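Local coordinates for protein 2'-deoxycytidine 5'-triphosphate deaminase (Agrobacterium tumefaciens, PDB 2R9Q) that probably deaminates dCTP to dUTP with release of ammonia, a step on the way to thymidine nucleotides, at residues 39-44 against 296-301; 270-275 against 335-340; 116-121 against 260-265. All blocks are in the same frame, centred on the assembly; numbering follows the deposited sequence.

In the fold
Contacts 1 and 3 each join the N-terminal dCTP deaminase family region to the C-terminal one, while contact 2 lies wholly inside the C-terminal region. Contacts 1 and 2 are neighbours, with centres about 10 Å apart; both reach the sheet of strands 202-205, 331-339, 275-281 and 296-297, and the turn at 298-301 hydrogen-bonds back to Val271. Contact 3 uses strand 261-269 of the other C-terminal sheet, its centre about 19 Å from contact 1 and about 23 Å from contact 2. Along the chain contact 3 nests inside contact 1, whose segments alternate with those of contact 2. The two dUTPase-clan halves are thus joined on opposite sides of the chain's centre.

Contact 1 of 3, residues 39-44 against 296-301; sequences QPASLD and FFDPGF
Asp298 OD1 accepts a hydrogen bond from Ala41 N at 3.2 Å, a moderately bent bond of 141° in which the N-H meets the oxygen from above the carboxylate plane, 37° out of it. The bond spans two dUTPase-clan halves of the chain: Pro40 and Ala41 form the tight hairpin turn between strands 38-39 and 42-46, and Asp298 opens a type II beta turn just beyond strand 296-297. A backbone bond from Gln39 N to Ser42 O pairs the strand ends that flank the hairpin turn. The type II turn is closed by Phe301 N bonding to Asp298 O, and Gly300 supplies its positive phi. With CG of Asp298 anti to its own carbonyl carbon (chi1 -80°), the Asp298 side chain reaches the hairpin and crosses that of Pro40 at about a right angle, with Asp298 CG 3.7 Å from Pro40 CD. Next to it Pro299 extends the apolar side of the contact: its CD rests 3.6 Å from Ala41 CB and 4.1 Å from Pro40 CB. Arg167 of strand 162-170 ties the segments together a second time, NE bonding to Ala41 O and NH2 to Phe297 O. Behind the turn, Phe297 CD1 lies 3.7 Å over the centre of the Phe301 ring. The hydroxyl of Ser42 is buried here and has no polar partner in the model; Ser42 OG comes no nearer to Asp298 OD1 than 4.0 Å.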
loop_
_atom_site.group_PDB
_atom_site.type_symbol
_atom_site.label_atom_id
_atom_site.label_comp_id
_atom_site.label_asym_id
_atom_site.label_seq_id
_atom_site.Cartn_x
_atom_site.Cartn_y
_atom_site.Cartn_z
ATOM N N GLN B 39 -33.908 14.545 -12.115
ATOM C CA GLN B 39 -33.713 13.643 -13.212
ATOM C C GLN B 39 -35.071 12.994 -13.453
ATOM O O GLN B 39 -35.994 13.170 -12.641
ATOM C CB GLN B 39 -32.612 12.617 -12.883
ATOM C CG GLN B 39 -31.282 13.208 -12.398
ATOM C CD GLN B 39 -30.670 14.147 -13.382
ATOM O OE1 GLN B 39 -30.865 14.018 -14.587
ATOM N NE2 GLN B 39 -29.951 15.134 -12.880
ATOM N N PRO B 40 -35.216 12.276 -14.584
ATOM C CA PRO B 40 -36.453 11.552 -14.916
ATOM C C PRO B 40 -37.040 10.663 -13.791
ATOM O O PRO B 40 -38.243 10.659 -13.618
ATOM C CB PRO B 40 -36.044 10.727 -16.133
ATOM C CG PRO B 40 -34.951 11.482 -16.760
ATOM C CD PRO B 40 -34.212 12.154 -15.662
ATOM N N ALA B 41 -36.200 9.953 -13.024
ATOM C CA ALA B 41 -36.657 9.046 -11.949
ATOM C C ALA B 41 -35.821 9.108 -10.643
ATOM O O ALA B 41 -35.741 8.119 -9.897
ATOM C CB ALA B 41 -36.704 7.641 -12.467
ATOM N N SER B 42 -35.221 10.281 -10.385
ATOM C CA SER B 42 -34.394 10.539 -9.202
ATOM C C SER B 42 -34.094 12.028 -9.085
ATOM O O SER B 42 -34.376 12.811 -9.981
ATOM C CB SER B 42 -33.077 9.748 -9.254
ATOM O OG SER B 42 -32.363 10.011 -10.458
ATOM N N LEU B 43 -33.527 12.410 -7.956
ATOM C CA LEU B 43 -33.067 13.752 -7.702
ATOM C C LEU B 43 -31.614 13.757 -7.197
ATOM O O LEU B 43 -31.262 13.077 -6.244
ATOM C CB LEU B 43 -34.002 14.389 -6.683
ATOM C CG LEU B 43 -33.610 15.675 -5.964
ATOM C CD1 LEU B 43 -33.802 16.911 -6.820
ATOM C CD2 LEU B 43 -34.368 15.729 -4.669
ATOM N N ASP B 44 -30.771 14.528 -7.866
ATOM C CA ASP B 44 -29.449 14.919 -7.348
ATOM C C ASP B 44 -29.527 15.656 -6.016
ATOM O O ASP B 44 -30.420 16.477 -5.784
ATOM C CB ASP B 44 -28.682 15.776 -8.351
ATOM C CG ASP B 44 -28.141 14.960 -9.510
ATOM O OD1 ASP B 44 -28.498 13.756 -9.602
ATOM O OD2 ASP B 44 -27.357 15.526 -10.309
ATOM N N PHE B 296 -28.375 4.135 -10.599
ATOM C CA PHE B 296 -29.689 4.250 -11.205
ATOM C C PHE B 296 -29.555 4.465 -12.719
ATOM O O PHE B 296 -28.671 5.137 -13.164
ATOM C CB PHE B 296 -30.459 5.391 -10.544
ATOM C CG PHE B 296 -30.807 5.141 -9.109
ATOM C CD1 PHE B 296 -31.345 3.916 -8.699
ATOM C CD2 PHE B 296 -30.627 6.137 -8.155
ATOM C CE1 PHE B 296 -31.706 3.714 -7.369
ATOM C CE2 PHE B 296 -30.966 5.933 -6.833
ATOM C CZ PHE B 296 -31.501 4.718 -6.437
ATOM N N PHE B 297 -30.422 3.799 -13.471
ATOM C CA PHE B 297 -30.654 4.044 -14.886
ATOM C C PHE B 297 -31.983 4.767 -15.021
ATOM O O PHE B 297 -32.964 4.392 -14.394
ATOM C CB PHE B 297 -30.698 2.717 -15.643
ATOM C CG PHE B 297 -29.362 2.118 -15.858
ATOM C CD1 PHE B 297 -28.834 2.018 -17.122
ATOM C CD2 PHE B 297 -28.598 1.678 -14.783
ATOM C CE1 PHE B 297 -27.573 1.460 -17.305
ATOM C CE2 PHE B 297 -27.359 1.148 -14.966
ATOM C CZ PHE B 297 -26.849 1.023 -16.223
ATOM N N ASP B 298 -32.006 5.808 -15.834
ATOM C CA ASP B 298 -33.232 6.583 -16.050
ATOM C C ASP B 298 -34.086 6.019 -17.174
ATOM O O ASP B 298 -33.556 5.464 -18.121
ATOM C CB ASP B 298 -32.915 8.050 -16.390
ATOM C CG ASP B 298 -32.597 8.903 -15.164
ATOM O OD1 ASP B 298 -33.365 8.855 -14.143
ATOM O OD2 ASP B 298 -31.577 9.638 -15.260
ATOM N N PRO B 299 -35.413 6.206 -17.077
ATOM C CA PRO B 299 -36.300 5.987 -18.219
ATOM C C PRO B 299 -35.753 6.676 -19.436
ATOM O O PRO B 299 -35.342 7.826 -19.343
ATOM C CB PRO B 299 -37.619 6.647 -17.789
ATOM C CG PRO B 299 -37.572 6.749 -16.340
ATOM C CD PRO B 299 -36.159 6.634 -15.881
ATOM N N GLY B 300 -35.725 5.971 -20.551
ATOM C CA GLY B 300 -35.164 6.516 -21.794
ATOM C C GLY B 300 -33.689 6.206 -22.035
ATOM O O GLY B 300 -33.156 6.565 -23.085
ATOM N N PHE B 301 -33.012 5.554 -21.079
ATOM C CA PHE B 301 -31.611 5.172 -21.292
ATOM C C PHE B 301 -31.548 4.253 -22.511
ATOM O O PHE B 301 -32.390 3.352 -22.668
ATOM C CB PHE B 301 -30.981 4.470 -20.061
ATOM C CG PHE B 301 -29.562 3.984 -20.294
ATOM C CD1 PHE B 301 -28.478 4.795 -20.007
ATOM C CD2 PHE B 301 -29.316 2.729 -20.830
ATOM C CE1 PHE B 301 -27.169 4.348 -20.228
ATOM C CE2 PHE B 301 -28.024 2.288 -21.050
ATOM C CZ PHE B 301 -26.951 3.090 -20.744
#

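Contact 2 of 3, residues 270-275 against 335-340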
loop_
_atom_site.group_PDB
_atom_site.type_symbol
_atom_site.label_atom_id
_atom_site.label_comp_id
_atom_site.label_asym_id
_atom_site.label_seq_id
_atom_site.Cartn_x
_atom_site.Cartn_y
_atom_site.Cartn_z
ATOM N N HIS B 270 -31.519 -1.059 -23.054
ATOM C CA HIS B 270 -32.543 -0.008 -23.167
ATOM C C HIS B 270 -33.511 -0.108 -21.971
ATOM O O HIS B 270 -33.915 -1.204 -21.566
ATOM C CB HIS B 270 -33.239 -0.130 -24.525
ATOM C CG HIS B 270 -34.520 0.646 -24.682
ATOM N ND1 HIS B 270 -34.599 2.016 -24.521
ATOM C CD2 HIS B 270 -35.757 0.246 -25.061
ATOM C CE1 HIS B 270 -35.832 2.419 -24.770
ATOM N NE2 HIS B 270 -36.549 1.363 -25.109
ATOM N N VAL B 271 -33.787 1.052 -21.366
ATOM C CA VAL B 271 -34.806 1.222 -20.322
ATOM C C VAL B 271 -35.968 2.055 -20.927
ATOM O O VAL B 271 -35.816 3.244 -21.187
ATOM C CB VAL B 271 -34.239 1.896 -19.055
ATOM C CG1 VAL B 271 -35.252 1.868 -17.955
ATOM C CG2 VAL B 271 -32.960 1.209 -18.584
ATOM N N PRO B 272 -37.112 1.401 -21.223
ATOM C CA PRO B 272 -38.315 2.088 -21.712
ATOM C C PRO B 272 -38.812 3.189 -20.773
ATOM O O PRO B 272 -38.605 3.090 -19.564
ATOM C CB PRO B 272 -39.338 0.958 -21.801
ATOM C CG PRO B 272 -38.515 -0.286 -21.995
ATOM C CD PRO B 272 -37.309 -0.061 -21.186
ATOM N N PRO B 273 -39.481 4.224 -21.318
ATOM C CA PRO B 273 -39.887 5.418 -20.559
ATOM C C PRO B 273 -40.840 5.247 -19.384
ATOM O O PRO B 273 -41.049 6.205 -18.643
ATOM C CB PRO B 273 -40.569 6.282 -21.611
ATOM C CG PRO B 273 -39.977 5.833 -22.879
ATOM C CD PRO B 273 -39.861 4.355 -22.731
ATOM N N LEU B 274 -41.428 4.066 -19.224
ATOM C CA LEU B 274 -42.342 3.804 -18.122
ATOM C C LEU B 274 -41.699 2.871 -17.088
ATOM O O LEU B 274 -42.376 2.339 -16.194
ATOM C CB LEU B 274 -43.613 3.168 -18.657
ATOM C CG LEU B 274 -44.518 3.960 -19.578
ATOM C CD1 LEU B 274 -45.714 3.043 -19.911
ATOM C CD2 LEU B 274 -44.921 5.265 -18.881
ATOM N N TYR B 275 -40.396 2.661 -17.267
ATOM C CA TYR B 275 -39.578 1.867 -16.380
ATOM C C TYR B 275 -38.292 2.608 -16.023
ATOM O O TYR B 275 -37.739 3.385 -16.816
ATOM C CB TYR B 275 -39.268 0.519 -17.022
ATOM C CG TYR B 275 -40.515 -0.270 -17.324
ATOM C CD1 TYR B 275 -40.944 -1.270 -16.463
ATOM C CD2 TYR B 275 -41.292 0.020 -18.453
ATOM C CE1 TYR B 275 -42.110 -1.996 -16.720
ATOM C CE2 TYR B 275 -42.469 -0.692 -18.724
ATOM C CZ TYR B 275 -42.874 -1.700 -17.848
ATOM O OH TYR B 275 -44.033 -2.419 -18.090
ATOM N N LEU B 335 -29.112 -5.976 -14.281
ATOM C CA LEU B 335 -29.946 -4.790 -14.396
ATOM C C LEU B 335 -31.385 -5.141 -14.027
ATOM O O LEU B 335 -32.043 -5.910 -14.718
ATOM C CB LEU B 335 -29.877 -4.212 -15.789
ATOM C CG LEU B 335 -30.336 -2.772 -16.016
ATOM C CD1 LEU B 335 -29.534 -1.753 -15.171
ATOM C CD2 LEU B 335 -30.284 -2.442 -17.523
ATOM N N VAL B 336 -31.835 -4.577 -12.908
ATOM C CA VAL B 336 -33.153 -4.831 -12.337
ATOM C C VAL B 336 -34.147 -3.694 -12.689
ATOM O O VAL B 336 -33.857 -2.525 -12.488
ATOM C CB VAL B 336 -33.050 -5.010 -10.829
ATOM C CG1 VAL B 336 -34.418 -5.055 -10.206
ATOM C CG2 VAL B 336 -32.248 -6.278 -10.500
ATOM N N TYR B 337 -35.313 -4.073 -13.213
ATOM C CA TYR B 337 -36.310 -3.135 -13.706
ATOM C C TYR B 337 -37.416 -2.904 -12.663
ATOM O O TYR B 337 -37.767 -3.793 -11.896
ATOM C CB TYR B 337 -36.904 -3.620 -15.030
ATOM C CG TYR B 337 -35.956 -3.512 -16.201
ATOM C CD1 TYR B 337 -36.011 -2.441 -17.068
ATOM C CD2 TYR B 337 -34.992 -4.488 -16.439
ATOM C CE1 TYR B 337 -35.133 -2.327 -18.124
ATOM C CE2 TYR B 337 -34.103 -4.378 -17.509
ATOM C CZ TYR B 337 -34.184 -3.302 -18.356
ATOM O OH TYR B 337 -33.315 -3.190 -19.434
ATOM N N GLU B 338 -37.943 -1.690 -12.657
ATOM C CA GLU B 338 -38.985 -1.287 -11.751
ATOM C C GLU B 338 -39.933 -0.337 -12.505
ATOM O O GLU B 338 -39.490 0.467 -13.342
ATOM C CB GLU B 338 -38.340 -0.615 -10.535
ATOM C CG GLU B 338 -39.246 -0.410 -9.340
ATOM C CD GLU B 338 -38.563 0.247 -8.141
ATOM O OE1 GLU B 338 -37.301 0.380 -8.128
ATOM O OE2 GLU B 338 -39.309 0.627 -7.206
ATOM N N HIS B 339 -41.236 -0.466 -12.230
ATOM C CA HIS B 339 -42.264 0.396 -12.821
ATOM C C HIS B 339 -42.173 1.841 -12.353
ATOM O O HIS B 339 -42.016 2.126 -11.172
ATOM C CB HIS B 339 -43.687 -0.067 -12.481
ATOM C CG HIS B 339 -44.108 -1.325 -13.164
ATOM N ND1 HIS B 339 -44.660 -1.337 -14.427
ATOM C CD2 HIS B 339 -44.097 -2.611 -12.742
ATOM C CE1 HIS B 339 -44.932 -2.585 -14.767
ATOM N NE2 HIS B 339 -44.600 -3.377 -13.762
ATOM N N MET B 340 -42.327 2.751 -13.297
ATOM C CA MET B 340 -42.584 4.129 -12.973
ATOM C C MET B 340 -44.040 4.272 -12.541
ATOM O O MET B 340 -44.896 3.512 -12.990
ATOM C CB MET B 340 -42.298 4.985 -14.184
ATOM C CG MET B 340 -40.841 4.983 -14.602
ATOM S SD MET B 340 -39.672 5.611 -13.399
ATOM C CE MET B 340 -39.996 7.373 -13.423
HETATM O O HOH W 1 -44.599 0.616 -15.855
#
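Tyr275 and His339 both turn CG anti to their own carbonyl carbon (chi1 -60° and -71°), and this brings together two rings whose CB atoms start out diverging. The side chains run side by side in the same direction. Their planes are inclined at 41°, an oblique pairing in which Tyr275 CE1 sits over one face of the imidazole, 3.5 Å from His339 CE1. The far imidazole nitrogen, NE2, is hydrogen-bonded to Glu179. Beneath the rings Tyr275 and His339 form an antiparallel non-hydrogen-bonded pair, and Tyr275 CA makes a C-H...O contact of 3.3 Å with Glu338 O. This is the start of strand 275-281 meeting the end of strand 331-339, adjacent strands in one antiparallel sheet of the C-terminal dUTPase-clan half. A type I turn from Pro272 to Tyr275 delivers the chain to that strand and presents Leu274 O to Met340 N, with a nearly straight N-H...O bond of 2.9 Å. Leu274 O also accepts a bond from a water, whose O is 2.8 Å away. Tyr337, on the other face of its strand from Glu338, reaches back under the turn: its OH donates to His270 O at 3.0 Å, approaching from above that carbonyl's plane, while the oxygen lies in the plane of the ring at its edge. Val271 CG2 and Pro272 CD pack obliquely against Tyr337 CE1, and Tyr275 CB closes on the ring's edge. Glu338 forms a salt bridge with Arg169 of strand 162-170.

Contact 3 of 3, residues 116-121 against 260-265; sequences TGRLDI and FYILVS
One face of the Phe260 ring carries the Asp120 side chain, and the ring's edge meets the backbone oxygen of Arg118. Asp120 CB stands 3.5 Å above the ring centroid, almost exactly on the normal, as a CH-pi contact. The carboxylate then continues flat over the ring, its plane only 4° from that of the phenyl group, with Asp120 CG 3.6 Å from Phe260 CG; the two side chains slide past each other in opposite directions. At the edge, Arg118 O lies near the ring plane, 3.2 Å from Phe260 CZ. Asp120 follows the end of helix 114-118 in a left-handed backbone conformation, and its N bonds to Gly117 O. With CG anti to the backbone N (chi1 -159°), its carboxylate has three further partners: Arg318, in a salt bridge, and Thr152 at OD2, and the Tyr293 hydroxyl at OD1. Further along the strand, Ile262 CD1 packs 4.2 Å from Arg118 CB. The guanidinium of Arg118 is used differently, NH1 bonding to the backbone of a bound peptide. The contact thus seats the end of helix 114-118, from the N-terminal half, on the beginning of strand 261-269, with Arg318 and Val314 of strand 311-319 to one side and Trp242 of strand 242-246 packing on both Leu119 and Ile262.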
loop_
_atom_site.group_PDB
_atom_site.type_symbol
_atom_site.label_atom_id
_atom_site.label_comp_id
_atom_site.label_asym_id
_atom_site.label_seq_id
_atom_site.Cartn_x
_atom_site.Cartn_y
_atom_site.Cartn_z
ATOM N N THR B 116 -19.675 10.031 -10.373
ATOM C CA THR B 116 -19.061 9.831 -9.068
ATOM C C THR B 116 -18.270 8.545 -9.072
ATOM O O THR B 116 -17.170 8.510 -8.560
ATOM C CB THR B 116 -20.105 9.893 -7.922
ATOM O OG1 THR B 116 -20.707 11.181 -7.934
ATOM C CG2 THR B 116 -19.486 9.669 -6.514
ATOM N N GLY B 117 -18.824 7.502 -9.677
ATOM C CA GLY B 117 -18.143 6.245 -9.772
ATOM C C GLY B 117 -16.913 6.295 -10.653
ATOM O O GLY B 117 -15.927 5.636 -10.363
ATOM N N ARG B 118 -16.965 7.082 -11.731
ATOM C CA ARG B 118 -15.824 7.190 -12.633
ATOM C C ARG B 118 -14.608 7.824 -11.957
ATOM O O ARG B 118 -13.492 7.704 -12.469
ATOM C CB ARG B 118 -16.135 8.012 -13.877
ATOM C CG ARG B 118 -17.384 7.707 -14.640
ATOM C CD ARG B 118 -17.421 6.386 -15.361
ATOM N NE ARG B 118 -18.818 6.104 -15.725
ATOM C CZ ARG B 118 -19.402 6.417 -16.872
ATOM N NH1 ARG B 118 -18.725 6.959 -17.867
ATOM N NH2 ARG B 118 -20.683 6.150 -17.029
ATOM N N LEU B 119 -14.821 8.508 -10.832
ATOM C CA LEU B 119 -13.755 9.113 -10.090
ATOM C C LEU B 119 -13.439 8.314 -8.849
ATOM O O LEU B 119 -12.691 8.792 -8.002
ATOM C CB LEU B 119 -14.117 10.527 -9.680
ATOM C CG LEU B 119 -13.864 11.726 -10.591
ATOM C CD1 LEU B 119 -13.981 11.392 -12.046
ATOM C CD2 LEU B 119 -14.824 12.855 -10.204
ATOM N N ASP B 120 -14.035 7.132 -8.733
ATOM C CA ASP B 120 -13.770 6.189 -7.641
ATOM C C ASP B 120 -13.981 6.822 -6.260
ATOM O O ASP B 120 -13.152 6.652 -5.375
ATOM C CB ASP B 120 -12.334 5.644 -7.801
ATOM C CG ASP B 120 -12.076 4.323 -7.076
ATOM O OD1 ASP B 120 -12.968 3.448 -6.903
ATOM O OD2 ASP B 120 -10.907 4.152 -6.713
ATOM N N ILE B 121 -15.077 7.565 -6.100
ATOM C CA ILE B 121 -15.397 8.229 -4.827
ATOM C C ILE B 121 -16.426 7.381 -4.099
ATOM O O ILE B 121 -17.508 7.184 -4.595
ATOM C CB ILE B 121 -15.928 9.676 -4.965
ATOM C CG1 ILE B 121 -14.986 10.522 -5.842
ATOM C CG2 ILE B 121 -16.140 10.291 -3.564
ATOM C CD1 ILE B 121 -15.605 11.841 -6.471
ATOM N N PHE B 260 -8.489 0.613 -9.907
ATOM C CA PHE B 260 -9.874 0.622 -10.368
ATOM C C PHE B 260 -9.920 0.776 -11.863
ATOM O O PHE B 260 -9.062 1.399 -12.455
ATOM C CB PHE B 260 -10.720 1.628 -9.559
ATOM C CG PHE B 260 -11.011 2.909 -10.232
ATOM C CD1 PHE B 260 -12.288 3.160 -10.706
ATOM C CD2 PHE B 260 -10.041 3.890 -10.326
ATOM C CE1 PHE B 260 -12.583 4.325 -11.320
ATOM C CE2 PHE B 260 -10.319 5.091 -10.928
ATOM C CZ PHE B 260 -11.595 5.324 -11.431
ATOM N N TYR B 261 -10.896 0.114 -12.451
ATOM C CA TYR B 261 -11.002 -0.087 -13.868
ATOM C C TYR B 261 -12.360 0.427 -14.358
ATOM O O TYR B 261 -13.387 0.131 -13.775
ATOM C CB TYR B 261 -10.833 -1.577 -14.227
ATOM C CG TYR B 261 -9.492 -2.187 -13.858
ATOM C CD1 TYR B 261 -8.461 -2.242 -14.786
ATOM C CD2 TYR B 261 -9.250 -2.665 -12.596
ATOM C CE1 TYR B 261 -7.228 -2.757 -14.461
ATOM C CE2 TYR B 261 -8.026 -3.187 -12.261
ATOM C CZ TYR B 261 -6.989 -3.246 -13.203
ATOM O OH TYR B 261 -5.716 -3.810 -12.865
ATOM N N ILE B 262 -12.358 1.202 -15.437
ATOM C CA ILE B 262 -13.602 1.603 -16.099
ATOM C C ILE B 262 -13.702 0.756 -17.355
ATOM O O ILE B 262 -12.877 0.849 -18.259
ATOM C CB ILE B 262 -13.665 3.123 -16.467
ATOM C CG1 ILE B 262 -13.602 3.989 -15.213
ATOM C CG2 ILE B 262 -14.924 3.438 -17.240
ATOM C CD1 ILE B 262 -13.255 5.444 -15.511
ATOM N N LEU B 263 -14.741 -0.067 -17.378
ATOM C CA LEU B 263 -14.933 -1.063 -18.396
ATOM C C LEU B 263 -16.348 -1.005 -18.953
ATOM O O LEU B 263 -17.216 -0.286 -18.440
ATOM C CB LEU B 263 -14.607 -2.454 -17.828
ATOM C CG LEU B 263 -13.175 -2.708 -17.346
ATOM C CD1 LEU B 263 -13.134 -4.023 -16.603
ATOM C CD2 LEU B 263 -12.180 -2.672 -18.513
ATOM N N VAL B 264 -16.569 -1.763 -20.028
ATOM C CA VAL B 264 -17.837 -1.728 -20.755
ATOM C C VAL B 264 -18.516 -3.114 -20.926
ATOM O O VAL B 264 -17.873 -4.129 -21.155
ATOM C CB VAL B 264 -17.725 -0.866 -22.108
ATOM C CG1 VAL B 264 -16.334 -0.867 -22.657
ATOM C CG2 VAL B 264 -18.730 -1.305 -23.145
ATOM N N SER B 265 -19.831 -3.110 -20.760
ATOM C CA SER B 265 -20.682 -4.259 -21.030
ATOM C C SER B 265 -20.724 -4.667 -22.514
ATOM O O SER B 265 -20.667 -3.822 -23.398
ATOM C CB SER B 265 -22.110 -3.990 -20.519
ATOM O OG SER B 265 -22.857 -3.142 -21.367
#